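PDB 3FS3: nucleosome assembly protein 1, putative from Plasmodium falciparum, which probably acts as a histone chaperone of the NAP family, binding histones and assisting nucleosome assembly. Local coordinates for residues A[174-179]-A[196-201]; A[162-167]-A[236-241]; A[114-119]-A[135-140]. All coordinates share one frame; numbering follows the deposited sequence.

Contact 1. Residues A[174-179]-A[196-201]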
loop_
_atom_site.group_PDB
_atom_site.type_symbol
_atom_site.label_atom_id
_atom_site.label_comp_id
_atom_site.label_asym_id
_atom_site.label_seq_id
_atom_site.Cartn_x
_atom_site.Cartn_y
_atom_site.Cartn_z
ATOM N N VAL A 174 -6.850 27.215 13.716
ATOM C CA VAL A 174 -6.520 26.040 12.910
ATOM C C VAL A 174 -5.197 25.395 13.311
ATOM O O VAL A 174 -4.201 26.085 13.516
ATOM C CB VAL A 174 -6.395 26.391 11.409
ATOM C CG1 VAL A 174 -6.096 25.137 10.615
ATOM C CG2 VAL A 174 -7.668 27.048 10.911
ATOM N N LEU A 175 -5.189 24.071 13.418
ATOM C CA LEU A 175 -3.965 23.344 13.740
ATOM C C LEU A 175 -3.674 22.443 12.538
ATOM O O LEU A 175 -4.534 21.658 12.122
ATOM C CB LEU A 175 -4.136 22.481 15.004
ATOM C CG LEU A 175 -4.385 23.183 16.342
ATOM C CD1 LEU A 175 -4.307 22.152 17.469
ATOM C CD2 LEU A 175 -3.349 24.283 16.561
ATOM N N THR A 176 -2.479 22.560 11.970
ATOM C CA THR A 176 -2.118 21.750 10.812
ATOM C C THR A 176 -0.924 20.855 11.084
ATOM O O THR A 176 -0.145 21.079 12.012
ATOM C CB THR A 176 -1.752 22.614 9.608
ATOM O OG1 THR A 176 -0.479 23.227 9.840
ATOM C CG2 THR A 176 -2.795 23.696 9.382
ATOM N N LYS A 177 -0.791 19.838 10.247
ATOM C CA LYS A 177 0.299 18.886 10.331
ATOM C C LYS A 177 0.693 18.615 8.885
ATOM O O LYS A 177 -0.130 18.161 8.086
ATOM C CB LYS A 177 -0.181 17.600 11.004
ATOM C CG LYS A 177 0.902 16.552 11.215
ATOM C CD LYS A 177 1.881 16.976 12.283
ATOM C CE LYS A 177 2.961 15.920 12.505
ATOM N NZ LYS A 177 2.501 14.764 13.311
ATOM N N THR A 178 1.943 18.916 8.546
ATOM C CA THR A 178 2.441 18.721 7.190
ATOM C C THR A 178 3.372 17.516 7.073
ATOM O O THR A 178 4.383 17.431 7.765
ATOM C CB THR A 178 3.200 19.967 6.699
ATOM O OG1 THR A 178 2.381 21.128 6.886
ATOM C CG2 THR A 178 3.543 19.834 5.212
ATOM N N TYR A 179 3.018 16.583 6.196
ATOM C CA TYR A 179 3.835 15.395 5.977
ATOM C C TYR A 179 4.602 15.556 4.671
ATOM O O TYR A 179 4.009 15.562 3.591
ATOM C CB TYR A 179 2.954 14.143 5.929
ATOM C CG TYR A 179 2.424 13.760 7.288
ATOM C CD1 TYR A 179 3.172 12.957 8.150
ATOM C CD2 TYR A 179 1.222 14.280 7.751
ATOM C CE1 TYR A 179 2.734 12.693 9.447
ATOM C CE2 TYR A 179 0.777 14.026 9.038
ATOM C CZ TYR A 179 1.533 13.236 9.883
ATOM O OH TYR A 179 1.085 13.010 11.163
ATOM N N GLU A 196 5.889 18.731 9.958
ATOM C CA GLU A 196 5.774 20.082 10.505
ATOM C C GLU A 196 4.411 20.263 11.156
ATOM O O GLU A 196 3.382 20.092 10.508
ATOM C CB GLU A 196 5.898 21.133 9.402
ATOM C CG GLU A 196 7.274 21.328 8.818
ATOM C CD GLU A 196 7.253 22.326 7.673
ATOM O OE1 GLU A 196 6.762 23.457 7.876
ATOM O OE2 GLU A 196 7.724 21.979 6.568
ATOM N N ALA A 197 4.401 20.632 12.427
ATOM C CA ALA A 197 3.148 20.844 13.131
ATOM C C ALA A 197 3.083 22.264 13.673
ATOM O O ALA A 197 4.091 22.830 14.106
ATOM C CB ALA A 197 3.010 19.850 14.265
ATOM N N THR A 198 1.892 22.846 13.637
ATOM C CA THR A 198 1.709 24.185 14.159
ATOM C C THR A 198 1.903 24.112 15.665
ATOM O O THR A 198 1.609 23.096 16.289
ATOM C CB THR A 198 0.294 24.723 13.831
ATOM O OG1 THR A 198 -0.119 25.669 14.833
ATOM C CG2 THR A 198 -0.684 23.596 13.762
ATOM N N VAL A 199 2.447 25.178 16.236
ATOM C CA VAL A 199 2.661 25.253 17.667
ATOM C C VAL A 199 1.330 25.713 18.282
ATOM O O VAL A 199 0.772 26.746 17.899
ATOM C CB VAL A 199 3.797 26.259 18.001
ATOM C CG1 VAL A 199 3.582 27.544 17.236
ATOM C CG2 VAL A 199 3.826 26.557 19.496
ATOM N N ILE A 200 0.820 24.932 19.223
ATOM C CA ILE A 200 -0.447 25.243 19.864
ATOM C C ILE A 200 -0.283 26.351 20.891
ATOM O O ILE A 200 0.551 26.253 21.778
ATOM C CB ILE A 200 -1.020 23.992 20.564
ATOM C CG1 ILE A 200 -1.157 22.852 19.548
ATOM C CG2 ILE A 200 -2.382 24.319 21.210
ATOM C CD1 ILE A 200 -1.637 21.538 20.156
ATOM N N ASP A 201 -1.084 27.404 20.777
ATOM C CA ASP A 201 -0.994 28.501 21.735
ATOM C C ASP A 201 -1.950 28.282 22.892
ATOM O O ASP A 201 -2.994 28.928 22.980
ATOM C CB ASP A 201 -1.285 29.831 21.045
ATOM C CG ASP A 201 -0.247 30.160 19.992
ATOM O OD1 ASP A 201 0.953 30.091 20.328
ATOM O OD2 ASP A 201 -0.621 30.479 18.840
HETATM O O HOH W 1 1.980 22.286 9.208
#
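Glu196 O takes two hydrogen bonds at once: Thr178 N reaches it at 2.7 Å, nearly straight (170° at the hydrogen), and a water donates to it from 2.9 Å. This is the open end of the antiparallel beta hairpin 174-181/192-197, whose second strand is the outermost on one side of the four-stranded antiparallel sheet within this chain. Thr178 and Glu196 are a hydrogen-bonded pair, since Glu196 N returns a bond to Thr178 O. The ladder's next bond, Thr198 N to Thr176 O at 3.1 Å, comes just where strand 192-197 gives out.

The water also meets two hydroxyls, Thr176 OG1 at 2.7 Å and Thr178 OG1 at 2.6 Å. They converge through different torsions: Thr176 OG1 sits between its backbone N and carbonyl carbon (chi1 72°), whereas Thr178 OG1 lies anti to its carbonyl carbon (chi1 -52°). Three protein oxygens therefore hold this water against the sheet.

On the other face Lys177 pairs with Ala197, its CD lying 3.7 Å from Ala197 CB. The lysine chain then bends to carry NZ to a salt bridge with Asp270 and a hydrogen bond to Phe240 O. Ile200, past the end of its strand, crosses Leu175 at about a right angle, with Leu175 CD1 resting 3.8 Å from Ile200 CD1.

Contact 2. Residues A[162-167]-A[236-241]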
loop_
_atom_site.group_PDB
_atom_site.type_symbol
_atom_site.label_atom_id
_atom_site.label_comp_id
_atom_site.label_asym_id
_atom_site.label_seq_id
_atom_site.Cartn_x
_atom_site.Cartn_y
_atom_site.Cartn_z
ATOM N N PHE A 162 -6.932 20.918 11.087
ATOM C CA PHE A 162 -7.961 20.746 12.104
ATOM C C PHE A 162 -8.488 22.137 12.476
ATOM O O PHE A 162 -7.787 22.931 13.108
ATOM C CB PHE A 162 -7.355 20.048 13.324
ATOM C CG PHE A 162 -6.820 18.668 13.029
ATOM C CD1 PHE A 162 -7.527 17.532 13.414
ATOM C CD2 PHE A 162 -5.629 18.507 12.332
ATOM C CE1 PHE A 162 -7.053 16.256 13.109
ATOM C CE2 PHE A 162 -5.145 17.237 12.021
ATOM C CZ PHE A 162 -5.862 16.106 12.412
ATOM N N TYR A 163 -9.719 22.428 12.065
ATOM C CA TYR A 163 -10.327 23.723 12.328
ATOM C C TYR A 163 -11.101 23.697 13.638
ATOM O O TYR A 163 -11.953 22.833 13.853
ATOM C CB TYR A 163 -11.252 24.103 11.169
ATOM C CG TYR A 163 -10.518 24.267 9.854
ATOM C CD1 TYR A 163 -10.225 25.535 9.341
ATOM C CD2 TYR A 163 -10.080 23.152 9.139
ATOM C CE1 TYR A 163 -9.507 25.684 8.149
ATOM C CE2 TYR A 163 -9.366 23.291 7.958
ATOM C CZ TYR A 163 -9.079 24.556 7.469
ATOM O OH TYR A 163 -8.332 24.675 6.320
ATOM N N PHE A 164 -10.804 24.651 14.512
ATOM C CA PHE A 164 -11.458 24.710 15.811
ATOM C C PHE A 164 -12.253 25.992 16.003
ATOM O O PHE A 164 -11.837 27.069 15.567
ATOM C CB PHE A 164 -10.411 24.618 16.925
ATOM C CG PHE A 164 -9.786 23.264 17.066
ATOM C CD1 PHE A 164 -10.306 22.336 17.963
ATOM C CD2 PHE A 164 -8.664 22.922 16.320
ATOM C CE1 PHE A 164 -9.716 21.094 18.123
ATOM C CE2 PHE A 164 -8.067 21.676 16.473
ATOM C CZ PHE A 164 -8.593 20.760 17.378
ATOM N N ALA A 165 -13.400 25.874 16.660
ATOM C CA ALA A 165 -14.212 27.042 16.949
ATOM C C ALA A 165 -13.506 27.731 18.108
ATOM O O ALA A 165 -12.639 27.140 18.754
ATOM C CB ALA A 165 -15.617 26.618 17.366
ATOM N N THR A 166 -13.857 28.987 18.353
ATOM C CA THR A 166 -13.285 29.735 19.458
ATOM C C THR A 166 -13.449 28.805 20.643
ATOM O O THR A 166 -14.514 28.215 20.827
ATOM C CB THR A 166 -14.079 31.015 19.711
ATOM O OG1 THR A 166 -14.030 31.830 18.535
ATOM C CG2 THR A 166 -13.506 31.777 20.905
ATOM N N ASN A 167 -12.398 28.670 21.442
ATOM C CA ASN A 167 -12.440 27.751 22.560
ATOM C C ASN A 167 -11.551 28.242 23.704
ATOM O O ASN A 167 -10.657 29.048 23.499
ATOM C CB ASN A 167 -11.994 26.371 22.068
ATOM C CG ASN A 167 -10.519 26.328 21.756
ATOM O OD1 ASN A 167 -9.695 26.270 22.665
ATOM N ND2 ASN A 167 -10.170 26.379 20.469
ATOM N N SER A 236 -1.710 12.373 25.310
ATOM C CA SER A 236 -2.793 13.163 24.751
ATOM C C SER A 236 -2.778 13.131 23.239
ATOM O O SER A 236 -1.717 13.043 22.611
ATOM C CB SER A 236 -2.682 14.612 25.209
ATOM O OG SER A 236 -3.515 15.447 24.421
ATOM N N PHE A 237 -3.963 13.211 22.651
ATOM C CA PHE A 237 -4.076 13.211 21.212
ATOM C C PHE A 237 -3.268 14.361 20.614
ATOM O O PHE A 237 -2.689 14.243 19.540
ATOM C CB PHE A 237 -5.536 13.386 20.792
ATOM C CG PHE A 237 -5.695 13.747 19.352
ATOM C CD1 PHE A 237 -5.445 12.807 18.358
ATOM C CD2 PHE A 237 -6.048 15.038 18.979
ATOM C CE1 PHE A 237 -5.544 13.148 17.012
ATOM C CE2 PHE A 237 -6.149 15.386 17.638
ATOM C CZ PHE A 237 -5.897 14.441 16.652
ATOM N N PHE A 238 -3.236 15.480 21.323
ATOM C CA PHE A 238 -2.555 16.658 20.824
ATOM C C PHE A 238 -1.039 16.563 20.693
ATOM O O PHE A 238 -0.382 17.495 20.221
ATOM C CB PHE A 238 -3.020 17.858 21.651
ATOM C CG PHE A 238 -4.475 18.183 21.431
ATOM C CD1 PHE A 238 -4.863 19.034 20.398
ATOM C CD2 PHE A 238 -5.466 17.566 22.197
ATOM C CE1 PHE A 238 -6.221 19.265 20.126
ATOM C CE2 PHE A 238 -6.822 17.784 21.939
ATOM C CZ PHE A 238 -7.203 18.638 20.898
ATOM N N HIS A 239 -0.489 15.414 21.075
ATOM C CA HIS A 239 0.940 15.179 20.930
ATOM C C HIS A 239 1.168 14.945 19.442
ATOM O O HIS A 239 2.301 14.917 18.971
ATOM C CB HIS A 239 1.368 13.951 21.734
ATOM C CG HIS A 239 1.740 14.264 23.149
ATOM N ND1 HIS A 239 1.284 13.529 24.220
ATOM C CD2 HIS A 239 2.532 15.233 23.665
ATOM C CE1 HIS A 239 1.778 14.032 25.338
ATOM N NE2 HIS A 239 2.538 15.066 25.029
ATOM N N PHE A 240 0.065 14.774 18.716
ATOM C CA PHE A 240 0.085 14.570 17.273
ATOM C C PHE A 240 0.716 15.793 16.610
ATOM O O PHE A 240 1.398 15.689 15.595
ATOM C CB PHE A 240 -1.353 14.400 16.760
ATOM C CG PHE A 240 -1.465 14.280 15.260
ATOM C CD1 PHE A 240 -1.254 13.061 14.625
ATOM C CD2 PHE A 240 -1.801 15.389 14.484
ATOM C CE1 PHE A 240 -1.377 12.940 13.236
ATOM C CE2 PHE A 240 -1.926 15.281 13.090
ATOM C CZ PHE A 240 -1.714 14.050 12.466
ATOM N N PHE A 241 0.478 16.961 17.185
ATOM C CA PHE A 241 1.021 18.185 16.616
ATOM C C PHE A 241 2.435 18.448 17.121
ATOM O O PHE A 241 2.729 19.490 17.703
ATOM C CB PHE A 241 0.072 19.341 16.926
ATOM C CG PHE A 241 -1.313 19.134 16.364
ATOM C CD1 PHE A 241 -1.577 19.398 15.024
ATOM C CD2 PHE A 241 -2.338 18.633 17.165
ATOM C CE1 PHE A 241 -2.832 19.172 14.487
ATOM C CE2 PHE A 241 -3.598 18.399 16.642
ATOM C CZ PHE A 241 -3.849 18.671 15.295
#
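Over one face of the Phe162 ring stands the edge of Phe241, with Phe241 CZ 3.5 Å from Phe162 CD2. The planes are at 87° and the centroids 5.1 Å apart, a T-shaped pair whose point of contact is displaced toward the rim of Phe162. Phe241 is itself covered on one face by Phe240, whose CD2 lies over the ring centre. Phe240 also meets Phe162 directly: Phe240 CE2 is 3.9 Å from Phe162 CE2, with the rings tilted at 67°, so Phe162, Phe240 and Phe241 form a three-ring aromatic cluster.

A second set of rings continues it. Phe162 CE1 comes to the edge of Phe237, 4.1 Å from Phe237 CZ, while Phe237 CD2 covers the centre of one face of Phe238. Phe164 arrives from the direction opposite to Phe238, bringing its CZ to the edge of that ring, 3.9 Å from Phe238 CE1. No hydrogen bond crosses between the segments; six buried phenylalanines make the whole contact, a hydrophobic layer that seats the 236-241 loop on the side of the sheet carrying Phe162 and Phe164.

Phe237, Phe238 and Phe240 come from a short 3-10 segment, and Phe241 follows directly. Phe237 and Phe240 both hold CG anti to the backbone N, which sends their rings toward Phe162. Ser236 OG accepts from Phe238 N, an ST turn.

Asp133 of helix 131-137 bonds Ser236 OG and Phe237 N, and Leu137 of that helix packs on Phe237 and Phe238. Strand 158-164 lies in the sheet between strands 140-147 and 174-181.

Contact 3. Residues A[114-119]-A[135-140]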
loop_
_atom_site.group_PDB
_atom_site.type_symbol
_atom_site.label_atom_id
_atom_site.label_comp_id
_atom_site.label_asym_id
_atom_site.label_seq_id
_atom_site.Cartn_x
_atom_site.Cartn_y
_atom_site.Cartn_z
ATOM N N PHE A 114 -19.700 15.971 16.411
ATOM C CA PHE A 114 -19.544 15.190 15.190
ATOM C C PHE A 114 -18.180 14.556 14.965
ATOM O O PHE A 114 -18.083 13.349 14.782
ATOM C CB PHE A 114 -19.869 16.028 13.952
ATOM C CG PHE A 114 -19.679 15.272 12.663
ATOM C CD1 PHE A 114 -20.611 14.313 12.260
ATOM C CD2 PHE A 114 -18.544 15.474 11.890
ATOM C CE1 PHE A 114 -20.412 13.565 11.100
ATOM C CE2 PHE A 114 -18.329 14.736 10.729
ATOM C CZ PHE A 114 -19.273 13.771 10.330
ATOM N N TRP A 115 -17.127 15.364 14.947
ATOM C CA TRP A 115 -15.795 14.825 14.693
ATOM C C TRP A 115 -15.258 13.977 15.844
ATOM O O TRP A 115 -14.620 12.948 15.612
ATOM C CB TRP A 115 -14.808 15.950 14.348
ATOM C CG TRP A 115 -15.170 16.671 13.098
ATOM C CD1 TRP A 115 -15.763 17.899 13.003
ATOM C CD2 TRP A 115 -15.018 16.194 11.755
ATOM N NE1 TRP A 115 -15.990 18.213 11.685
ATOM C CE2 TRP A 115 -15.547 17.185 10.897
ATOM C CE3 TRP A 115 -14.487 15.024 11.193
ATOM C CZ2 TRP A 115 -15.558 17.046 9.505
ATOM C CZ3 TRP A 115 -14.496 14.885 9.811
ATOM C CH2 TRP A 115 -15.030 15.895 8.980
ATOM N N LEU A 116 -15.513 14.396 17.080
ATOM C CA LEU A 116 -15.043 13.611 18.211
ATOM C C LEU A 116 -15.587 12.200 18.096
ATOM O O LEU A 116 -14.839 11.232 18.238
ATOM C CB LEU A 116 -15.496 14.204 19.541
ATOM C CG LEU A 116 -15.262 13.249 20.727
ATOM C CD1 LEU A 116 -13.783 12.865 20.796
ATOM C CD2 LEU A 116 -15.706 13.903 22.035
ATOM N N ARG A 117 -16.884 12.080 17.827
ATOM C CA ARG A 117 -17.497 10.762 17.726
ATOM C C ARG A 117 -17.013 9.974 16.524
ATOM O O ARG A 117 -16.803 8.768 16.618
ATOM C CB ARG A 117 -19.017 10.881 17.733
ATOM C CG ARG A 117 -19.531 11.302 19.096
ATOM C CD ARG A 117 -21.043 11.349 19.187
ATOM N NE ARG A 117 -21.464 11.928 20.461
ATOM C CZ ARG A 117 -22.703 12.326 20.736
ATOM N NH1 ARG A 117 -23.661 12.210 19.823
ATOM N NH2 ARG A 117 -22.982 12.850 21.923
ATOM N N ALA A 118 -16.820 10.645 15.394
ATOM C CA ALA A 118 -16.317 9.952 14.217
ATOM C C ALA A 118 -14.930 9.405 14.564
ATOM O O ALA A 118 -14.637 8.235 14.316
ATOM C CB ALA A 118 -16.231 10.915 13.025
ATOM N N LEU A 119 -14.080 10.252 15.144
ATOM C CA LEU A 119 -12.728 9.838 15.532
ATOM C C LEU A 119 -12.762 8.702 16.562
ATOM O O LEU A 119 -11.987 7.749 16.472
ATOM C CB LEU A 119 -11.951 11.023 16.113
ATOM C CG LEU A 119 -11.591 12.185 15.185
ATOM C CD1 LEU A 119 -11.072 13.353 16.007
ATOM C CD2 LEU A 119 -10.549 11.736 14.177
ATOM N N GLU A 135 -12.909 17.117 25.832
ATOM C CA GLU A 135 -13.477 18.440 26.057
ATOM C C GLU A 135 -12.906 19.439 25.063
ATOM O O GLU A 135 -13.497 20.488 24.820
ATOM C CB GLU A 135 -13.244 18.912 27.501
ATOM C CG GLU A 135 -11.808 18.952 27.972
ATOM C CD GLU A 135 -11.712 19.190 29.474
ATOM O OE1 GLU A 135 -12.308 18.399 30.243
ATOM O OE2 GLU A 135 -11.046 20.163 29.891
ATOM N N ILE A 136 -11.769 19.102 24.465
ATOM C CA ILE A 136 -11.166 19.991 23.482
ATOM C C ILE A 136 -11.688 19.656 22.075
ATOM O O ILE A 136 -12.034 20.548 21.292
ATOM C CB ILE A 136 -9.621 19.883 23.511
ATOM C CG1 ILE A 136 -9.113 20.185 24.924
ATOM C CG2 ILE A 136 -8.993 20.897 22.547
ATOM C CD1 ILE A 136 -7.619 19.959 25.098
ATOM N N LEU A 137 -11.786 18.365 21.781
ATOM C CA LEU A 137 -12.227 17.904 20.473
ATOM C C LEU A 137 -13.678 18.257 20.115
ATOM O O LEU A 137 -14.047 18.266 18.939
ATOM C CB LEU A 137 -11.984 16.391 20.362
ATOM C CG LEU A 137 -10.507 15.968 20.366
ATOM C CD1 LEU A 137 -10.407 14.450 20.514
ATOM C CD2 LEU A 137 -9.818 16.439 19.063
ATOM N N VAL A 138 -14.497 18.556 21.117
ATOM C CA VAL A 138 -15.879 18.931 20.861
ATOM C C VAL A 138 -15.945 20.296 20.161
ATOM O O VAL A 138 -16.990 20.680 19.643
ATOM C CB VAL A 138 -16.712 19.001 22.169
ATOM C CG1 VAL A 138 -16.782 17.613 22.825
ATOM C CG2 VAL A 138 -16.108 20.022 23.122
ATOM N N TYR A 139 -14.833 21.025 20.155
ATOM C CA TYR A 139 -14.776 22.332 19.500
ATOM C C TYR A 139 -14.342 22.186 18.041
ATOM O O TYR A 139 -14.276 23.164 17.301
ATOM C CB TYR A 139 -13.791 23.245 20.236
ATOM C CG TYR A 139 -14.331 23.764 21.548
ATOM C CD1 TYR A 139 -15.108 24.921 21.589
ATOM C CD2 TYR A 139 -14.117 23.070 22.745
ATOM C CE1 TYR A 139 -15.665 25.378 22.781
ATOM C CE2 TYR A 139 -14.677 23.517 23.951
ATOM C CZ TYR A 139 -15.453 24.673 23.955
ATOM O OH TYR A 139 -16.056 25.114 25.111
ATOM N N LEU A 140 -14.051 20.957 17.632
ATOM C CA LEU A 140 -13.606 20.688 16.272
ATOM C C LEU A 140 -14.730 21.002 15.264
ATOM O O LEU A 140 -15.852 20.509 15.402
ATOM C CB LEU A 140 -13.146 19.219 16.192
ATOM C CG LEU A 140 -12.041 18.812 15.210
ATOM C CD1 LEU A 140 -10.919 19.839 15.214
ATOM C CD2 LEU A 140 -11.509 17.432 15.581
HETATM O O HOH W 2 -17.505 18.426 16.078
HETATM O O HOH W 3 -16.349 16.984 18.092
#
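Leu116 holds CG anti to its backbone N (chi1 168°), which swings both its methyl groups against the chain at 137-138; Trp115 keeps CG beside its N (chi1 -63°), which brings the indole edge to Leu140 O, while its CB packs on Leu140 directly from the helix. The two residues thus divide the work: CD1 of Leu116 lies 3.7 Å from CD1 of Leu137, the side chains crossing at about a right angle, while its CD2 runs alongside Val138, 3.9 Å from Val138 CG1. Leu140 CD2 packs 3.8 Å from Trp115 CB and also touches Leu119 CD1, one turn further along the helix. The contact joins helix 114-120 to the chain leaving helix 131-137, where a type I beta turn from Leu137 to Leu140 leads into strand 140-147.

At the indole edge, Trp115 CD1 is 3.5 Å from Leu140 O, which lies near the ring plane; NE1 makes a weak hydrogen bond to Asn141 O just beyond. Phe114 covers one indole face, its CD2 over the ring centre, and also packs on Leu58 of the second subunit.

Two waters bridge the backbones. One accepts from Trp115 N at 3.3 Å and donates to Leu140 O at 2.7 Å. The other accepts from Leu116 N at 2.9 Å and donates to Leu137 O at 2.8 Å, an oxygen that also takes the turn's own bond from Leu140 N. With no direct hydrogen bond between the segments, the methyls of the leucines and Val138, with Trp115 CB, supply the apolar packing and water joins the polar backbones. Each water relays an amide at the helix start to a carbonyl of the turn, and the positive end of the helix dipole probably polarises both in that sense.

In the fold
Contact 2 stands between the other two, its centre about 9 Å from each, while the centres of contacts 1 and 3 are about 17 Å apart and their nearest atoms about 7 Å. The sheet supplies one connection: Phe162 N and Leu175 O, 2.7 Å apart, probably hydrogen-bond neighbouring strands of contacts 2 and 1. Toward contact 3, Ala165 N and Tyr139 O, 2.9 Å apart just outside the strands, probably form another backbone bond, and Phe164 packs on Leu140. Along the chain, 114-119/135-140 closes first; 162-167 and 236-241 then enclose the hairpin pair 174-179/196-201. Together they tie two short helices, the sheet and the phenylalanine-rich loop into one globular body.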